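Local coordinates for D-alanyl transferase DltD (Enterococcus faecium TX0133A04, PDB 6PFX), which probably takes part in the D-alanylation of lipoteichoic acid at the cell membrane of this Gram-positive bacterium, at residues A331-Q336 with N340-D345; K299-D302 with S307-M310; I102-F107 with Q312-K317. All blocks are in the same frame, centred on the assembly; numbering follows the deposited sequence.

Contact 1: A331-Q336 with N340-D345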
loop_
_atom_site.group_PDB
_atom_site.type_symbol
_atom_site.label_atom_id
_atom_site.label_comp_id
_atom_site.label_asym_id
_atom_site.label_seq_id
_atom_site.Cartn_x
_atom_site.Cartn_y
_atom_site.Cartn_z
ATOM N N ALA A 331 4.695 -11.781 4.978
ATOM C CA ALA A 331 5.600 -11.490 6.087
ATOM C C ALA A 331 4.759 -10.809 7.156
ATOM O O ALA A 331 4.528 -9.599 7.102
ATOM C CB ALA A 331 6.732 -10.580 5.633
ATOM N N ASP A 332 4.318 -11.580 8.136
ATOM C CA ASP A 332 3.463 -11.082 9.209
ATOM C C ASP A 332 4.360 -10.734 10.387
ATOM O O ASP A 332 4.906 -11.626 11.044
ATOM C CB ASP A 332 2.447 -12.159 9.586
ATOM C CG ASP A 332 1.585 -11.777 10.776
ATOM O OD1 ASP A 332 1.733 -10.668 11.326
ATOM O OD2 ASP A 332 0.739 -12.607 11.162
ATOM N N PHE A 333 4.540 -9.434 10.631
ATOM C CA PHE A 333 5.397 -8.945 11.704
ATOM C C PHE A 333 4.611 -8.420 12.913
ATOM O O PHE A 333 5.185 -7.736 13.764
ATOM C CB PHE A 333 6.337 -7.854 11.172
ATOM C CG PHE A 333 7.334 -8.323 10.140
ATOM C CD1 PHE A 333 8.082 -9.467 10.331
ATOM C CD2 PHE A 333 7.543 -7.579 8.996
ATOM C CE1 PHE A 333 9.004 -9.869 9.377
ATOM C CE2 PHE A 333 8.466 -7.967 8.061
ATOM C CZ PHE A 333 9.190 -9.109 8.250
ATOM N N VAL A 334 3.320 -8.740 13.021
ATOM C CA VAL A 334 2.526 -8.246 14.147
ATOM C C VAL A 334 3.165 -8.646 15.466
ATOM O O VAL A 334 3.104 -7.901 16.453
ATOM C CB VAL A 334 1.082 -8.760 14.023
ATOM C CG1 VAL A 334 0.240 -8.440 15.252
ATOM C CG2 VAL A 334 0.458 -8.166 12.760
ATOM N N ASN A 335 3.784 -9.821 15.509
ATOM C CA ASN A 335 4.408 -10.290 16.740
ATOM C C ASN A 335 5.763 -9.637 17.026
ATOM O O ASN A 335 6.414 -10.012 18.012
ATOM C CB ASN A 335 4.539 -11.818 16.760
ATOM C CG ASN A 335 5.641 -12.343 15.846
ATOM O OD1 ASN A 335 6.340 -11.586 15.162
ATOM N ND2 ASN A 335 5.807 -13.663 15.845
ATOM N N GLN A 336 6.181 -8.649 16.231
ATOM C CA GLN A 336 7.412 -7.903 16.478
ATOM C C GLN A 336 7.147 -6.585 17.191
ATOM O O GLN A 336 8.017 -5.708 17.224
ATOM C CB GLN A 336 8.143 -7.661 15.157
ATOM C CG GLN A 336 8.608 -8.932 14.482
ATOM C CD GLN A 336 9.612 -9.669 15.319
ATOM O OE1 GLN A 336 10.642 -9.112 15.705
ATOM N NE2 GLN A 336 9.318 -10.926 15.622
ATOM N N ASN A 340 12.575 -3.558 19.812
ATOM C CA ASN A 340 12.985 -2.166 19.771
ATOM C C ASN A 340 13.426 -1.769 18.368
ATOM O O ASN A 340 14.143 -2.505 17.674
ATOM C CB ASN A 340 14.110 -1.903 20.770
ATOM C CG ASN A 340 13.615 -1.904 22.205
ATOM O OD1 ASN A 340 12.428 -1.733 22.458
ATOM N ND2 ASN A 340 14.523 -2.092 23.150
ATOM N N TYR A 341 13.014 -0.567 17.975
ATOM C CA TYR A 341 13.435 0.074 16.737
ATOM C C TYR A 341 12.870 -0.607 15.506
ATOM O O TYR A 341 13.338 -0.339 14.394
ATOM C CB TYR A 341 14.962 0.179 16.672
ATOM C CG TYR A 341 15.550 0.595 17.988
ATOM C CD1 TYR A 341 15.092 1.726 18.655
ATOM C CD2 TYR A 341 16.529 -0.169 18.591
ATOM C CE1 TYR A 341 15.621 2.093 19.880
ATOM C CE2 TYR A 341 17.064 0.186 19.806
ATOM C CZ TYR A 341 16.615 1.318 20.447
ATOM O OH TYR A 341 17.146 1.667 21.678
ATOM N N PHE A 342 11.876 -1.492 15.670
ATOM C CA PHE A 342 11.216 -2.089 14.511
ATOM C C PHE A 342 10.455 -1.028 13.731
ATOM O O PHE A 342 10.522 -0.989 12.496
ATOM C CB PHE A 342 10.265 -3.219 14.950
ATOM C CG PHE A 342 10.018 -4.260 13.890
ATOM C CD1 PHE A 342 10.870 -5.338 13.758
ATOM C CD2 PHE A 342 8.939 -4.171 13.039
ATOM C CE1 PHE A 342 10.673 -6.295 12.788
ATOM C CE2 PHE A 342 8.738 -5.126 12.064
ATOM C CZ PHE A 342 9.600 -6.190 11.946
ATOM N N MET A 343 9.736 -0.155 14.441
ATOM C CA MET A 343 9.004 0.957 13.859
ATOM C C MET A 343 9.742 2.252 14.163
ATOM O O MET A 343 10.398 2.382 15.201
ATOM C CB MET A 343 7.592 1.035 14.431
ATOM C CG MET A 343 6.896 -0.291 14.426
ATOM S SD MET A 343 6.651 -0.899 12.771
ATOM C CE MET A 343 5.297 0.140 12.263
ATOM N N GLU A 344 9.655 3.194 13.221
ATOM C CA GLU A 344 10.225 4.522 13.399
ATOM C C GLU A 344 9.368 5.360 14.336
ATOM O O GLU A 344 9.893 6.205 15.065
ATOM C CB GLU A 344 10.354 5.212 12.030
ATOM C CG GLU A 344 11.062 6.553 12.094
ATOM C CD GLU A 344 11.223 7.223 10.746
ATOM O OE1 GLU A 344 10.574 8.269 10.503
ATOM O OE2 GLU A 344 12.030 6.709 9.952
ATOM N N ASP A 345 8.062 5.124 14.348
ATOM C CA ASP A 345 7.136 5.924 15.140
ATOM C C ASP A 345 5.931 5.055 15.476
ATOM O O ASP A 345 6.079 3.856 15.729
ATOM C CB ASP A 345 6.773 7.199 14.382
ATOM C CG ASP A 345 6.279 6.926 12.979
ATOM O OD1 ASP A 345 5.568 5.919 12.798
ATOM O OD2 ASP A 345 6.615 7.703 12.052
#
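The Phe342 ring carries Gln336 over one face and meets Phe333 at its rim. CZ of Phe342 stands 3.6 Å from CG of Phe333, displaced from the middle of that ring; centroids 5.3 Å apart and planes at 68° make the pair T-shaped, with Phe342 supplying the edge. The other face of Phe333 lies under the backbone oxygen of Ala331. Gln336 CB sits 3.7 Å from the Phe342 centroid, 10° off the normal, a CH-pi contact almost exactly over the centre. With CG anti to the backbone N (chi1 -154°), Phe342 reaches into the corner between these two side chains. The bend that forms this corner is set locally: Asp332 OD1 accepts from Val334 N at 3.0 Å, an Asx turn, and Gln336 N bonds to Phe333 O. The Gln336 amide turns to its own side, NE2 giving a 3.1 Å bond to Asn335 OD1 from above the carbonyl plane while OE1 pairs with Thr339. The corner is formed where edge strand 330-332 of the parallel sheet ends: Phe333 and Phe342 both rest on Ala356 of helix 351-365, Phe333 also on Ile292 of strand 288-293, and Val334 faces helix 308-323.

Contact 2: K299-D302 with S307-M310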
loop_
_atom_site.group_PDB
_atom_site.type_symbol
_atom_site.label_atom_id
_atom_site.label_comp_id
_atom_site.label_asym_id
_atom_site.label_seq_id
_atom_site.Cartn_x
_atom_site.Cartn_y
_atom_site.Cartn_z
ATOM N N LYS A 299 5.526 -0.323 23.147
ATOM C CA LYS A 299 5.638 0.716 24.167
ATOM C C LYS A 299 4.551 1.763 23.974
ATOM O O LYS A 299 3.994 2.291 24.943
ATOM C CB LYS A 299 7.017 1.360 24.129
ATOM C CG LYS A 299 8.110 0.469 24.677
ATOM C CD LYS A 299 9.472 1.119 24.554
ATOM C CE LYS A 299 10.554 0.160 25.020
ATOM N NZ LYS A 299 11.933 0.658 24.766
ATOM N N TRP A 300 4.219 2.056 22.716
ATOM C CA TRP A 300 3.166 3.010 22.406
ATOM C C TRP A 300 1.777 2.428 22.653
ATOM O O TRP A 300 0.933 3.091 23.257
ATOM C CB TRP A 300 3.289 3.451 20.947
ATOM C CG TRP A 300 2.305 4.489 20.582
ATOM C CD1 TRP A 300 1.311 4.401 19.637
ATOM C CD2 TRP A 300 2.187 5.785 21.170
ATOM N NE1 TRP A 300 0.594 5.578 19.602
ATOM C CE2 TRP A 300 1.112 6.437 20.536
ATOM C CE3 TRP A 300 2.891 6.462 22.174
ATOM C CZ2 TRP A 300 0.733 7.727 20.869
ATOM C CZ3 TRP A 300 2.507 7.734 22.501
ATOM C CH2 TRP A 300 1.442 8.356 21.851
ATOM N N SER A 301 1.512 1.193 22.220
ATOM C CA SER A 301 0.193 0.618 22.479
ATOM C C SER A 301 -0.025 0.394 23.973
ATOM O O SER A 301 -1.162 0.483 24.450
ATOM C CB SER A 301 -0.004 -0.676 21.679
ATOM O OG SER A 301 0.963 -1.657 22.004
ATOM N N ASP A 302 1.038 0.099 24.728
ATOM C CA ASP A 302 0.897 0.024 26.177
ATOM C C ASP A 302 0.347 1.337 26.724
ATOM O O ASP A 302 -0.503 1.348 27.623
ATOM C CB ASP A 302 2.254 -0.252 26.826
ATOM C CG ASP A 302 2.689 -1.710 26.747
ATOM O OD1 ASP A 302 1.911 -2.605 26.345
ATOM O OD2 ASP A 302 3.860 -1.954 27.102
ATOM N N SER A 307 -5.181 -2.465 21.603
ATOM C CA SER A 307 -5.073 -3.874 21.943
ATOM C C SER A 307 -4.229 -4.643 20.938
ATOM O O SER A 307 -4.573 -4.728 19.749
ATOM C CB SER A 307 -6.446 -4.528 21.995
ATOM O OG SER A 307 -6.299 -5.924 22.149
ATOM N N GLN A 308 -3.154 -5.257 21.433
ATOM C CA GLN A 308 -2.359 -6.144 20.590
ATOM C C GLN A 308 -3.128 -7.413 20.225
ATOM O O GLN A 308 -2.945 -7.941 19.118
ATOM C CB GLN A 308 -1.022 -6.483 21.249
ATOM C CG GLN A 308 -0.064 -5.309 21.373
ATOM C CD GLN A 308 0.546 -4.928 20.053
ATOM O OE1 GLN A 308 0.620 -5.755 19.137
ATOM N NE2 GLN A 308 0.994 -3.678 19.935
ATOM N N GLU A 309 -3.983 -7.912 21.130
ATOM C CA GLU A 309 -4.845 -9.039 20.796
ATOM C C GLU A 309 -5.754 -8.681 19.627
ATOM O O GLU A 309 -5.954 -9.486 18.705
ATOM C CB GLU A 309 -5.659 -9.448 22.025
ATOM C CG GLU A 309 -6.571 -10.612 21.742
ATOM C CD GLU A 309 -7.473 -10.961 22.904
ATOM O OE1 GLU A 309 -7.152 -10.604 24.064
ATOM O OE2 GLU A 309 -8.512 -11.597 22.645
ATOM N N MET A 310 -6.277 -7.454 19.625
ATOM C CA MET A 310 -7.085 -7.000 18.499
ATOM C C MET A 310 -6.273 -6.990 17.211
ATOM O O MET A 310 -6.755 -7.425 16.164
ATOM C CB MET A 310 -7.644 -5.604 18.785
ATOM C CG MET A 310 -8.473 -5.004 17.658
ATOM S SD MET A 310 -7.497 -4.215 16.359
ATOM C CE MET A 310 -6.836 -2.809 17.261
#
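Ser301 and Gln308 face each other across the turn between two consecutive helices, their CA atoms 7.5 Å apart, while the nearest pair of CA atoms, Ser301 and Ser307, is 6.9 Å apart. The gap is closed by one hydrogen bond: Gln308 NE2 donates to Ser301 OG over 2.9 Å. Its N-H...O angle of 170° is nearly straight, and the hydroxyl oxygen lies essentially in the plane of the amide, so the bond follows the direction in which an amide N-H points. CB of Gln308 does not itself aim at helix 298-304; a bend at the second torsion (chi2 -74°) turns the chain back and carries the amide across. NE2 then also passes 3.6 Å from Ser301 CB, and Gln308 CG comes within 3.8 Å of Ser301 OG. Both helices belong to the connection between the neighbouring parallel strands 288-293 and 330-332, a beta-alpha-beta unit of the SGNH-hydrolase-like sheet, and the bond ties the short first helix to the start of the longer second one. That start is marked by Ser307 at the N-cap: its OG accepts from Met310 N at 3.0 Å, satisfying an N-H of the first helical turn. The amide nitrogen of Gln308 has a second acceptor, Val296 O, in the segment leading into helix 298-304, so two bonds fix its rotation. Ser301 is buried, and its OG, lying between the backbone N and the carbonyl carbon (chi1 60°), is within weak hydrogen-bonding range of both Asn297 O and Glu298 O in the preceding turn, which compete for its one proton while it accepts from Gln308 NE2. Next to it in the chain, Trp300 packs its ring edge-to-face with Phe239.

Contact 3: I102-F107 with Q312-K317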
loop_
_atom_site.group_PDB
_atom_site.type_symbol
_atom_site.label_atom_id
_atom_site.label_comp_id
_atom_site.label_asym_id
_atom_site.label_seq_id
_atom_site.Cartn_x
_atom_site.Cartn_y
_atom_site.Cartn_z
ATOM N N ILE A 102 0.550 -3.826 3.999
ATOM C CA ILE A 102 -0.823 -3.702 4.491
ATOM C C ILE A 102 -0.781 -2.972 5.834
ATOM O O ILE A 102 -0.295 -3.529 6.820
ATOM C CB ILE A 102 -1.444 -5.089 4.711
ATOM C CG1 ILE A 102 -1.403 -5.945 3.449
ATOM C CG2 ILE A 102 -2.900 -4.966 5.201
ATOM C CD1 ILE A 102 -1.857 -7.381 3.672
ATOM N N SER A 103 -1.332 -1.755 5.908
ATOM C CA SER A 103 -1.394 -1.045 7.193
ATOM C C SER A 103 -2.652 -1.435 7.963
ATOM O O SER A 103 -3.758 -1.222 7.457
ATOM C CB SER A 103 -1.398 0.463 6.971
ATOM O OG SER A 103 -0.177 0.910 6.421
ATOM N N PRO A 104 -2.543 -1.964 9.186
ATOM C CA PRO A 104 -3.766 -2.253 9.964
ATOM C C PRO A 104 -4.665 -1.031 10.151
ATOM O O PRO A 104 -5.899 -1.168 10.156
ATOM C CB PRO A 104 -3.198 -2.800 11.288
ATOM C CG PRO A 104 -1.807 -3.360 10.902
ATOM C CD PRO A 104 -1.311 -2.350 9.907
ATOM N N GLN A 105 -4.072 0.169 10.232
ATOM C CA GLN A 105 -4.828 1.382 10.518
ATOM C C GLN A 105 -5.754 1.780 9.380
ATOM O O GLN A 105 -6.649 2.607 9.576
ATOM C CB GLN A 105 -3.882 2.552 10.789
ATOM C CG GLN A 105 -2.936 2.320 11.937
ATOM C CD GLN A 105 -1.798 1.374 11.581
ATOM O OE1 GLN A 105 -1.401 1.263 10.412
ATOM N NE2 GLN A 105 -1.291 0.660 12.582
ATOM N N TRP A 106 -5.566 1.215 8.194
ATOM C CA TRP A 106 -6.513 1.495 7.135
ATOM C C TRP A 106 -7.897 0.956 7.460
ATOM O O TRP A 106 -8.898 1.465 6.944
ATOM C CB TRP A 106 -6.084 0.795 5.859
ATOM C CG TRP A 106 -4.857 1.293 5.196
ATOM C CD1 TRP A 106 -4.160 2.437 5.465
ATOM C CD2 TRP A 106 -4.175 0.642 4.126
ATOM N NE1 TRP A 106 -3.085 2.540 4.599
ATOM C CE2 TRP A 106 -3.073 1.441 3.776
ATOM C CE3 TRP A 106 -4.395 -0.548 3.427
ATOM C CZ2 TRP A 106 -2.193 1.085 2.747
ATOM C CZ3 TRP A 106 -3.521 -0.903 2.416
ATOM C CH2 TRP A 106 -2.433 -0.095 2.089
ATOM N N PHE A 107 -7.963 -0.100 8.264
ATOM C CA PHE A 107 -9.165 -0.913 8.415
ATOM C C PHE A 107 -10.053 -0.417 9.540
ATOM O O PHE A 107 -10.500 -1.166 10.400
ATOM C CB PHE A 107 -8.741 -2.363 8.599
ATOM C CG PHE A 107 -8.061 -2.945 7.366
ATOM C CD1 PHE A 107 -6.721 -2.675 7.064
ATOM C CD2 PHE A 107 -8.786 -3.732 6.488
ATOM C CE1 PHE A 107 -6.128 -3.205 5.903
ATOM C CE2 PHE A 107 -8.210 -4.262 5.359
ATOM C CZ PHE A 107 -6.869 -4.006 5.064
ATOM N N GLN A 312 -3.736 -8.851 16.473
ATOM C CA GLN A 312 -3.580 -10.246 16.083
ATOM C C GLN A 312 -4.832 -10.774 15.398
ATOM O O GLN A 312 -4.739 -11.623 14.505
ATOM C CB GLN A 312 -3.240 -11.095 17.306
ATOM C CG GLN A 312 -1.870 -10.832 17.830
ATOM C CD GLN A 312 -1.687 -11.219 19.285
ATOM O OE1 GLN A 312 -2.482 -11.971 19.852
ATOM N NE2 GLN A 312 -0.639 -10.688 19.905
ATOM N N GLY A 313 -6.011 -10.326 15.843
ATOM C CA GLY A 313 -7.247 -10.680 15.166
ATOM C C GLY A 313 -7.352 -10.061 13.787
ATOM O O GLY A 313 -7.801 -10.715 12.839
ATOM N N PHE A 314 -6.940 -8.794 13.650
ATOM C CA PHE A 314 -6.861 -8.207 12.320
ATOM C C PHE A 314 -5.994 -9.072 11.408
ATOM O O PHE A 314 -6.367 -9.381 10.265
ATOM C CB PHE A 314 -6.314 -6.771 12.337
ATOM C CG PHE A 314 -5.843 -6.338 10.984
ATOM C CD1 PHE A 314 -6.747 -5.912 10.022
ATOM C CD2 PHE A 314 -4.509 -6.424 10.646
ATOM C CE1 PHE A 314 -6.328 -5.562 8.762
ATOM C CE2 PHE A 314 -4.088 -6.084 9.379
ATOM C CZ PHE A 314 -5.008 -5.673 8.430
ATOM N N ALA A 315 -4.815 -9.464 11.898
ATOM C CA ALA A 315 -3.902 -10.243 11.070
ATOM C C ALA A 315 -4.507 -11.591 10.714
ATOM O O ALA A 315 -4.394 -12.041 9.572
ATOM C CB ALA A 315 -2.580 -10.440 11.801
ATOM N N LYS A 316 -5.187 -12.237 11.671
ATOM C CA LYS A 316 -5.861 -13.498 11.374
ATOM C C LYS A 316 -6.870 -13.320 10.249
ATOM O O LYS A 316 -6.947 -14.152 9.334
ATOM C CB LYS A 316 -6.572 -14.022 12.626
ATOM C CG LYS A 316 -7.232 -15.400 12.462
ATOM C CD LYS A 316 -7.846 -15.921 13.759
ATOM C CE LYS A 316 -8.171 -17.397 13.654
ATOM N NZ LYS A 316 -9.583 -17.632 13.321
ATOM N N LYS A 317 -7.645 -12.239 10.306
ATOM C CA LYS A 317 -8.692 -12.000 9.322
ATOM C C LYS A 317 -8.099 -11.717 7.945
ATOM O O LYS A 317 -8.554 -12.274 6.933
ATOM C CB LYS A 317 -9.587 -10.848 9.783
ATOM C CG LYS A 317 -10.760 -10.596 8.858
ATOM C CD LYS A 317 -11.802 -9.680 9.498
ATOM C CE LYS A 317 -12.891 -9.305 8.503
ATOM N NZ LYS A 317 -14.003 -8.549 9.189
#
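Phe314 swings its ring out from helix 308-323 with CG anti to the backbone N (chi1 162°), and Phe107 sets its own ring against it with CG beside its N, and the two side chains cross at about a right angle. The contact belongs to the alpha/beta sandwich of an SGNH-hydrolase-like fold: the loop leaving the C-terminal end of central strand 97-101 is covered by a helix of the layer flanking the parallel sheet. Phe314 is the hub, buried among three residues of that loop. Its CE1 lies 3.4 Å from Phe107 CD1, on one face of the Phe107 ring and off toward the rim. The centroids are 4.8 Å apart and the planes inclined by 55°, an oblique meeting intermediate between a parallel stack and a T-shaped pair. Over a face of Phe314 sits Pro104, its CA 4.1 Å from the ring centroid and 20° off the normal in a CH-pi contact, while CG of its pyrrolidine ring touches Phe314 CE2 at 3.9 Å. A short 3-10 turn gathers these partners: Trp106 N bonds to Ser103 O, and Phe107 N to Pro104 O at 3.0 Å. It brings Phe107 round to the same helix that Pro104 faces, and the carbonyl oxygens of Ser103 and Pro104 lie in the plane of the Phe107 ring, at its edge. Phe272 of helix 271-284 touches both phenylalanines, extending the pair into an aromatic cluster. Ile102, just past strand 97-101, still bonds through its backbone to Ile292 of the adjacent strand; its CG2 methyl meets the edge of Phe314, near the ring plane, 3.9 Å from CZ.

The three contacts follow helix 308-323 and the segments that flank it. Contact 2 lies at its start and contact 3 nearly two turns further along it, centres about 13 Å apart, with contact 2 nested in the chain loop that contact 3 closes. Contact 1, centred about 12 Å from contact 2 and 14 Å from contact 3, takes in the end of strand 330-332 and the loop after it. It packs back on the helix of contact 3 through Val334 CG2, 3.9 Å from Ala315 CB, and reaches contact 2 through a weak bond from Lys299 NZ to Asn340 OD1. Asp345, closing the second segment of contact 1, bonds to His348 in an arrangement consistent with a Ser46-His348-Asp345 catalytic triad.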